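Fiber (Human adenovirus 26, PDB 6FJN) forms the trimeric knob domain of the adenovirus fiber, the capsid protein that attaches the virion to a receptor on the host cell. Local coordinates at residues 44-56 with 161-173. Sequence-based numbering, arbitrary orientation.
Sequences VTGEYHQMTATTK and TWQKDYSAQQFDV. With EDO (1,2-ethanediol), chain C; EDO (1,2-ethanediol), chain B.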
loop_
_atom_site.group_PDB
_atom_site.type_symbol
_atom_site.label_atom_id
_atom_site.label_comp_id
_atom_site.label_asym_id
_atom_site.label_seq_id
_atom_site.Cartn_x
_atom_site.Cartn_y
_atom_site.Cartn_z
ATOM N N VAL A 44 -17.421 -15.328 -11.306
ATOM C CA VAL A 44 -17.304 -16.645 -11.891
ATOM C C VAL A 44 -18.549 -16.973 -12.714
ATOM O O VAL A 44 -18.447 -17.631 -13.748
ATOM C CB VAL A 44 -17.046 -17.683 -10.790
ATOM C CG1 VAL A 44 -17.009 -19.083 -11.309
ATOM C CG2 VAL A 44 -15.755 -17.364 -10.051
ATOM N N THR A 45 -19.736 -16.585 -12.243
ATOM C CA THR A 45 -21.012 -16.774 -12.924
ATOM C C THR A 45 -21.846 -15.502 -12.752
ATOM O O THR A 45 -21.433 -14.562 -12.084
ATOM C CB THR A 45 -21.758 -17.980 -12.368
ATOM O OG1 THR A 45 -21.945 -17.838 -10.976
ATOM C CG2 THR A 45 -21.054 -19.300 -12.648
ATOM N N GLY A 46 -23.035 -15.499 -13.352
ATOM C CA GLY A 46 -24.018 -14.436 -13.119
ATOM C C GLY A 46 -23.692 -13.198 -13.954
ATOM O O GLY A 46 -22.797 -13.248 -14.817
ATOM N N GLU A 47 -24.360 -12.092 -13.637
ATOM C CA GLU A 47 -24.328 -10.935 -14.508
ATOM C C GLU A 47 -22.927 -10.397 -14.672
ATOM O O GLU A 47 -22.504 -10.085 -15.799
ATOM C CB GLU A 47 -25.310 -9.823 -14.104
ATOM C CG GLU A 47 -25.210 -9.217 -12.750
ATOM C CD GLU A 47 -26.372 -8.269 -12.451
ATOM O OE1 GLU A 47 -26.984 -7.637 -13.360
ATOM O OE2 GLU A 47 -26.684 -8.171 -11.267
ATOM N N TYR A 48 -22.170 -10.396 -13.573
ATOM C CA TYR A 48 -20.833 -9.784 -13.604
ATOM C C TYR A 48 -19.821 -10.650 -14.347
ATOM O O TYR A 48 -18.731 -10.161 -14.661
ATOM C CB TYR A 48 -20.353 -9.386 -12.192
ATOM C CG TYR A 48 -21.110 -8.166 -11.699
ATOM C CD1 TYR A 48 -20.762 -6.895 -12.103
ATOM C CD2 TYR A 48 -22.219 -8.315 -10.874
ATOM C CE1 TYR A 48 -21.454 -5.766 -11.711
ATOM C CE2 TYR A 48 -22.981 -7.200 -10.487
ATOM C CZ TYR A 48 -22.570 -5.935 -10.897
ATOM O OH TYR A 48 -23.348 -4.826 -10.545
ATOM N N HIS A 49 -20.130 -11.909 -14.620
ATOM C CA HIS A 49 -19.250 -12.747 -15.423
ATOM C C HIS A 49 -19.228 -12.342 -16.892
ATOM O O HIS A 49 -18.208 -12.549 -17.572
ATOM C CB HIS A 49 -19.620 -14.219 -15.251
ATOM C CG HIS A 49 -18.840 -15.116 -16.138
ATOM N ND1 HIS A 49 -19.335 -15.576 -17.327
ATOM C CD2 HIS A 49 -17.583 -15.615 -16.019
ATOM C CE1 HIS A 49 -18.407 -16.315 -17.921
ATOM N NE2 HIS A 49 -17.346 -16.367 -17.141
ATOM N N GLN A 50 -20.299 -11.742 -17.391
ATOM C CA GLN A 50 -20.336 -11.251 -18.765
ATOM C C GLN A 50 -21.211 -10.008 -18.721
ATOM O O GLN A 50 -22.415 -10.054 -18.931
ATOM C CB GLN A 50 -20.769 -12.289 -19.778
ATOM C CG GLN A 50 -20.557 -11.785 -21.199
ATOM C CD GLN A 50 -21.157 -12.646 -22.257
ATOM O OE1 GLN A 50 -21.845 -12.141 -23.121
ATOM N NE2 GLN A 50 -20.910 -13.943 -22.209
ATOM N N MET A 51 -20.581 -8.902 -18.394
ATOM C CA MET A 51 -21.368 -7.669 -18.131
ATOM C C MET A 51 -22.069 -7.171 -19.391
ATOM O O MET A 51 -21.662 -7.439 -20.505
ATOM C CB MET A 51 -20.436 -6.596 -17.618
ATOM C CG MET A 51 -19.904 -6.912 -16.226
ATOM S SD MET A 51 -18.796 -5.655 -15.535
ATOM C CE MET A 51 -17.280 -6.109 -16.338
ATOM N N THR A 52 -23.205 -6.495 -19.196
ATOM C CA THR A 52 -23.893 -5.813 -20.288
ATOM C C THR A 52 -23.756 -4.318 -20.061
ATOM O O THR A 52 -23.256 -3.883 -19.049
ATOM C CB THR A 52 -25.379 -6.182 -20.339
ATOM O OG1 THR A 52 -26.034 -5.568 -19.225
ATOM C CG2 THR A 52 -25.566 -7.675 -20.292
ATOM N N ALA A 53 -24.275 -3.529 -21.007
ATOM C CA ALA A 53 -24.240 -2.066 -20.855
ATOM C C ALA A 53 -25.086 -1.565 -19.694
ATOM O O ALA A 53 -24.778 -0.483 -19.166
ATOM C CB ALA A 53 -24.669 -1.381 -22.137
ATOM N N THR A 54 -26.060 -2.366 -19.270
ATOM C CA THR A 54 -26.902 -1.990 -18.139
ATOM C C THR A 54 -26.479 -2.568 -16.801
ATOM O O THR A 54 -26.942 -2.094 -15.753
ATOM C CB THR A 54 -28.376 -2.293 -18.348
ATOM O OG1 THR A 54 -28.616 -3.698 -18.344
ATOM C CG2 THR A 54 -28.870 -1.695 -19.641
ATOM N N THR A 55 -25.529 -3.507 -16.740
ATOM C CA THR A 55 -25.040 -4.022 -15.452
ATOM C C THR A 55 -24.644 -2.860 -14.565
ATOM O O THR A 55 -23.906 -1.981 -15.034
ATOM C CB THR A 55 -23.883 -4.968 -15.666
ATOM O OG1 THR A 55 -24.266 -6.033 -16.553
ATOM C CG2 THR A 55 -23.446 -5.529 -14.373
ATOM N N LYS A 56 -25.075 -2.846 -13.308
ATOM C CA LYS A 56 -24.752 -1.697 -12.461
ATOM C C LYS A 56 -23.247 -1.603 -12.165
ATOM O O LYS A 56 -22.646 -2.556 -11.733
ATOM C CB LYS A 56 -25.548 -1.695 -11.176
ATOM C CG LYS A 56 -25.431 -0.356 -10.446
ATOM C CD LYS A 56 -26.336 -0.218 -9.285
ATOM C CE LYS A 56 -26.354 1.248 -8.829
ATOM N NZ LYS A 56 -27.324 1.483 -7.755
ATOM N N THR A 161 -16.549 0.685 -8.046
ATOM C CA THR A 161 -17.395 1.645 -8.746
ATOM C C THR A 161 -16.689 2.103 -9.992
ATOM O O THR A 161 -15.470 2.406 -9.921
ATOM C CB THR A 161 -17.670 2.884 -7.839
ATOM O OG1 THR A 161 -18.128 2.476 -6.559
ATOM C CG2 THR A 161 -18.692 3.809 -8.440
ATOM N N TRP A 162 -17.373 2.210 -11.102
ATOM C CA TRP A 162 -16.691 2.621 -12.328
ATOM C C TRP A 162 -17.678 3.346 -13.222
ATOM O O TRP A 162 -18.874 3.395 -12.975
ATOM C CB TRP A 162 -16.028 1.440 -13.040
ATOM C CG TRP A 162 -16.930 0.356 -13.478
ATOM C CD1 TRP A 162 -17.334 0.133 -14.751
ATOM C CD2 TRP A 162 -17.423 -0.734 -12.701
ATOM N NE1 TRP A 162 -18.101 -1.009 -14.822
ATOM C CE2 TRP A 162 -18.162 -1.566 -13.577
ATOM C CE3 TRP A 162 -17.358 -1.090 -11.360
ATOM C CZ2 TRP A 162 -18.804 -2.724 -13.141
ATOM C CZ3 TRP A 162 -18.001 -2.229 -10.929
ATOM C CH2 TRP A 162 -18.730 -3.037 -11.820
ATOM N N GLN A 163 -17.111 3.943 -14.281
ATOM C CA GLN A 163 -17.847 4.762 -15.233
ATOM C C GLN A 163 -17.758 4.206 -16.666
ATOM O O GLN A 163 -18.717 4.344 -17.435
ATOM C CB GLN A 163 -17.281 6.186 -15.188
ATOM C CG GLN A 163 -17.470 6.915 -13.833
ATOM C CD GLN A 163 -16.563 6.501 -12.671
ATOM O OE1 GLN A 163 -15.359 6.107 -12.837
ATOM N NE2 GLN A 163 -17.152 6.557 -11.437
ATOM N N LYS A 164 -16.615 3.634 -17.044
ATOM C CA LYS A 164 -16.415 3.108 -18.413
ATOM C C LYS A 164 -17.326 1.924 -18.697
ATOM O O LYS A 164 -17.778 1.194 -17.810
ATOM C CB LYS A 164 -14.946 2.716 -18.645
ATOM C CG LYS A 164 -14.003 3.883 -18.902
ATOM C CD LYS A 164 -12.622 3.383 -19.319
ATOM C CE LYS A 164 -11.551 4.449 -19.145
ATOM N NZ LYS A 164 -11.631 5.122 -17.819
ATOM N N ASP A 165 -17.623 1.758 -19.974
ATOM C CA ASP A 165 -18.354 0.610 -20.428
ATOM C C ASP A 165 -17.422 -0.590 -20.492
ATOM O O ASP A 165 -16.512 -0.667 -21.359
ATOM C CB ASP A 165 -18.915 0.849 -21.819
ATOM C CG ASP A 165 -19.540 -0.407 -22.410
ATOM O OD1 ASP A 165 -20.253 -1.112 -21.641
ATOM O OD2 ASP A 165 -19.314 -0.681 -23.620
ATOM N N TYR A 166 -17.650 -1.524 -19.566
ATOM C CA TYR A 166 -16.929 -2.813 -19.600
ATOM C C TYR A 166 -17.841 -3.950 -20.028
ATOM O O TYR A 166 -17.619 -5.090 -19.691
ATOM C CB TYR A 166 -16.231 -3.081 -18.269
ATOM C CG TYR A 166 -15.255 -2.012 -17.825
ATOM C CD1 TYR A 166 -14.376 -1.366 -18.727
ATOM C CD2 TYR A 166 -15.143 -1.659 -16.473
ATOM C CE1 TYR A 166 -13.480 -0.429 -18.308
ATOM C CE2 TYR A 166 -14.247 -0.724 -16.064
ATOM C CZ TYR A 166 -13.410 -0.086 -16.979
ATOM O OH TYR A 166 -12.532 0.903 -16.636
ATOM N N SER A 167 -18.875 -3.643 -20.803
ATOM C CA SER A 167 -19.746 -4.693 -21.316
ATOM C C SER A 167 -18.968 -5.706 -22.151
ATOM O O SER A 167 -17.942 -5.357 -22.786
ATOM C CB SER A 167 -20.925 -4.097 -22.099
ATOM O OG SER A 167 -20.461 -3.308 -23.152
ATOM N N ALA A 168 -19.442 -6.940 -22.091
ATOM C CA ALA A 168 -18.857 -8.114 -22.723
ATOM C C ALA A 168 -17.549 -8.526 -22.092
ATOM O O ALA A 168 -16.834 -9.335 -22.723
ATOM C CB ALA A 168 -18.656 -7.937 -24.211
ATOM N N GLN A 169 -17.184 -7.984 -20.943
ATOM C CA GLN A 169 -16.038 -8.468 -20.173
ATOM C C GLN A 169 -16.508 -9.148 -18.911
ATOM O O GLN A 169 -17.603 -8.895 -18.366
ATOM C CB GLN A 169 -15.079 -7.306 -19.869
ATOM C CG GLN A 169 -14.447 -6.725 -21.110
ATOM C CD GLN A 169 -13.488 -5.618 -20.769
ATOM O OE1 GLN A 169 -13.771 -4.412 -21.105
ATOM N NE2 GLN A 169 -12.401 -5.936 -20.180
ATOM N N GLN A 170 -15.605 -9.952 -18.364
ATOM C CA GLN A 170 -15.765 -10.601 -17.081
ATOM C C GLN A 170 -15.238 -9.678 -16.003
ATOM O O GLN A 170 -14.101 -9.167 -16.117
ATOM C CB GLN A 170 -14.968 -11.903 -17.091
ATOM C CG GLN A 170 -15.023 -12.691 -15.795
ATOM C CD GLN A 170 -14.357 -14.036 -15.949
ATOM O OE1 GLN A 170 -13.711 -14.345 -16.989
ATOM N NE2 GLN A 170 -14.468 -14.877 -14.925
ATOM N N PHE A 171 -15.996 -9.460 -14.933
ATOM C CA PHE A 171 -15.459 -8.683 -13.820
ATOM C C PHE A 171 -14.324 -9.449 -13.175
ATOM O O PHE A 171 -14.512 -10.570 -12.668
ATOM C CB PHE A 171 -16.538 -8.340 -12.812
ATOM C CG PHE A 171 -16.045 -7.413 -11.740
ATOM C CD1 PHE A 171 -15.298 -7.897 -10.669
ATOM C CD2 PHE A 171 -16.316 -6.058 -11.790
ATOM C CE1 PHE A 171 -14.809 -7.073 -9.713
ATOM C CE2 PHE A 171 -15.822 -5.202 -10.794
ATOM C CZ PHE A 171 -15.062 -5.734 -9.758
ATOM N N ASP A 172 -13.152 -8.838 -13.136
ATOM C CA ASP A 172 -11.982 -9.403 -12.468
ATOM C C ASP A 172 -11.051 -8.218 -12.284
ATOM O O ASP A 172 -10.934 -7.385 -13.210
ATOM C CB ASP A 172 -11.307 -10.461 -13.325
ATOM C CG ASP A 172 -10.244 -11.253 -12.549
ATOM O OD1 ASP A 172 -10.163 -11.118 -11.366
ATOM O OD2 ASP A 172 -9.536 -12.067 -13.196
ATOM N N VAL A 173 -10.452 -8.059 -11.126
ATOM C CA VAL A 173 -9.601 -6.895 -10.857
ATOM C C VAL A 173 -8.266 -7.282 -10.305
ATOM O O VAL A 173 -8.085 -8.361 -9.696
ATOM C CB VAL A 173 -10.303 -5.878 -9.924
ATOM C CG1 VAL A 173 -11.449 -5.191 -10.611
ATOM C CG2 VAL A 173 -10.720 -6.519 -8.597
HETATM C C1 EDO C . -23.687 -13.298 -17.531
HETATM O O1 EDO C . -22.906 -14.496 -17.655
HETATM C C2 EDO C . -24.438 -12.909 -18.795
HETATM O O2 EDO C . -24.687 -11.498 -18.734
HETATM C C1 EDO B . -22.406 -8.416 -23.585
HETATM O O1 EDO B . -22.638 -9.177 -22.403
HETATM C C2 EDO B . -23.564 -7.470 -23.879
HETATM O O2 EDO B . -22.984 -6.234 -24.297
#
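Met-51 joins the two loops by both its backbone polar groups: its N donates to Gln-169 O (3.0 Å), and its O accepts from Ala-168 N. Phe-171 N adds a third bond, 2.8 Å to Tyr-48 O and nearly straight at 168°. The segments thus run antiparallel from Tyr-48 to Met-51, where a type II turn, Tyr-166 to Gln-169, reverses the second one. The Met-51 side chain packs against the ends of this turn, at Tyr-166 and Gln-169. Its bend at chi3 (-81°) brings CE to 3.5 Å from Tyr-166 O and 3.7 Å from Tyr-166 CB. SD lies 3.8 Å from Trp-162 CZ2, an oblique Met-aromatic contact. Tyr-48 CE1 meets the edge of the same indole at Trp-162 CH2. Tyr-48 OH donates to Lys-56 O on an in-plane lone pair (2.7 Å), which holds the phenol end beside the tryptophan. Gln-170 NE2 sits at the edge of the His-49 ring, 3.4 Å from CD2, in van der Waals contact, with amide and ring planes 65° apart. The hydrogen bond of Gln-170 NE2 goes to Ala-43 O, in strand 34-43. Ser-167 CB packs on the backbone of Thr-52 and Ala-53. The contact ties the loop between strands 34-43 and 58-65 to the loop between strands 154-161 and 176-181, joining inter-sheet connections of the two-sheet antiparallel β-sandwich of the fiber knob.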